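Local coordinates for putative transcriptional regulator protein (Vibrio parahaemolyticus, PDB 3ER6) that probably acts as a sequence-specific DNA-binding transcription regulator, seen here as its DJ-1/PfpI-family domain, at residues 23-26 / 27-31. The protein carries 1 engineered substitution. Numbering follows the deposited sequence.
Sequences SIIS and SLEIL
Ser23 to Ser26 and Ser27 to Leu31 are successive turns of helix 22-37, joined by i to i+4 bonds from the amides of Ser27, Leu28, Glu29 and Ile30, with Glu29 N 2.9 Å from Ile25 O. The first of these is doubled: Ser27 OG also donates to Ser23 O, at 2.7 Å and a C=O...O angle of 161°. Ser27's hydroxyl reaches back to the preceding turn because its OG lies anti to its own carbonyl carbon and beside its backbone N (chi1 -59°). Ser27 N, 3.1 Å from Ser23 O, arrives well above the carbonyl plane, and the two donors thus share one oxygen from different directions. A water donates to Ser27 OG at 3.1 Å. On another face of the helix Glu29 extends past Ile25 at a slant, bringing Glu29 OE2 to 3.3 Å from Ile25 CG2. Ile30 lays CG1 3.3 Å from Ser26 O. Leu28 packs on Val11, Ala13 and Ile79 of the central sheet, since helix 22-37 is the crossover helix between parallel strands 9-14 and 43-48. The buried Ser27 hydroxyl thus both donates to Ser23 O and accepts from a water, while the Glu29 carboxylate ties this helix to the second subunit through three hydrogen bonds: OE1 to Tyr170 OH of that subunit, and OE2 to the backbone N-H groups of its Phe21 and Ala22.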
loop_
_atom_site.group_PDB
_atom_site.type_symbol
_atom_site.label_atom_id
_atom_site.label_comp_id
_atom_site.label_asym_id
_atom_site.label_seq_id
_atom_site.Cartn_x
_atom_site.Cartn_y
_atom_site.Cartn_z
ATOM N N SER A 23 1.353 1.298 -3.592
ATOM C CA SER A 23 0.894 -0.007 -4.136
ATOM C C SER A 23 2.031 -0.957 -4.574
ATOM O O SER A 23 1.848 -2.212 -4.606
ATOM C CB SER A 23 -0.138 0.190 -5.281
ATOM O OG SER A 23 0.426 0.956 -6.373
ATOM N N ILE A 24 3.176 -0.399 -4.945
ATOM C CA ILE A 24 4.353 -1.243 -5.194
ATOM C C ILE A 24 4.745 -1.928 -3.885
ATOM O O ILE A 24 4.994 -3.127 -3.842
ATOM C CB ILE A 24 5.531 -0.376 -5.711
ATOM C CG1 ILE A 24 5.337 -0.121 -7.208
ATOM C CG2 ILE A 24 6.901 -1.046 -5.490
ATOM C CD1 ILE A 24 5.482 -1.485 -8.079
ATOM N N ILE A 25 4.815 -1.147 -2.815
ATOM C CA ILE A 25 5.247 -1.684 -1.492
ATOM C C ILE A 25 4.197 -2.718 -1.012
ATOM O O ILE A 25 4.559 -3.782 -0.527
ATOM C CB ILE A 25 5.309 -0.553 -0.438
ATOM C CG1 ILE A 25 6.113 0.654 -0.955
ATOM C CG2 ILE A 25 5.833 -1.079 0.978
ATOM C CD1 ILE A 25 7.544 0.236 -1.375
ATOM N N SER A 26 2.883 -2.417 -1.132
ATOM C CA SER A 26 1.892 -3.393 -0.647
ATOM C C SER A 26 1.996 -4.716 -1.444
ATOM O O SER A 26 1.826 -5.786 -0.867
ATOM C CB SER A 26 0.461 -2.829 -0.688
ATOM O OG SER A 26 0.078 -2.545 -2.017
ATOM N N SER A 27 2.304 -4.632 -2.737
ATOM C CA SER A 27 2.387 -5.817 -3.567
ATOM C C SER A 27 3.538 -6.674 -3.078
ATOM O O SER A 27 3.382 -7.870 -2.995
ATOM C CB SER A 27 2.567 -5.503 -5.063
ATOM O OG SER A 27 1.482 -4.705 -5.544
ATOM N N LEU A 28 4.683 -6.062 -2.757
ATOM C CA LEU A 28 5.787 -6.838 -2.210
ATOM C C LEU A 28 5.483 -7.407 -0.830
ATOM O O LEU A 28 5.919 -8.526 -0.499
ATOM C CB LEU A 28 7.086 -5.996 -2.147
ATOM C CG LEU A 28 7.614 -5.521 -3.516
ATOM C CD1 LEU A 28 8.958 -4.804 -3.386
ATOM C CD2 LEU A 28 7.662 -6.667 -4.595
ATOM N N GLU A 29 4.816 -6.631 0.012
ATOM C CA GLU A 29 4.444 -7.169 1.319
ATOM C C GLU A 29 3.588 -8.390 1.119
ATOM O O GLU A 29 3.747 -9.360 1.852
ATOM C CB GLU A 29 3.634 -6.101 2.084
ATOM C CG GLU A 29 4.613 -4.978 2.571
ATOM C CD GLU A 29 3.950 -3.770 3.309
ATOM O OE1 GLU A 29 2.762 -3.816 3.590
ATOM O OE2 GLU A 29 4.680 -2.795 3.570
ATOM N N ILE A 30 2.641 -8.357 0.162
ATOM C CA ILE A 30 1.764 -9.526 -0.024
ATOM C C ILE A 30 2.595 -10.683 -0.584
ATOM O O ILE A 30 2.529 -11.790 -0.098
ATOM C CB ILE A 30 0.540 -9.221 -0.993
ATOM C CG1 ILE A 30 -0.404 -8.185 -0.352
ATOM C CG2 ILE A 30 -0.281 -10.564 -1.392
ATOM C CD1 ILE A 30 -1.382 -7.537 -1.322
ATOM N N LEU A 31 3.315 -10.449 -1.678
ATOM C CA LEU A 31 4.154 -11.520 -2.222
ATOM C C LEU A 31 5.118 -12.167 -1.211
ATOM O O LEU A 31 5.223 -13.429 -1.173
ATOM C CB LEU A 31 4.887 -11.050 -3.480
ATOM C CG LEU A 31 3.910 -10.691 -4.643
ATOM C CD1 LEU A 31 4.757 -10.173 -5.809
ATOM C CD2 LEU A 31 2.905 -11.835 -5.091
HETATM O O HOH W 1 -0.799 -4.428 -3.404
#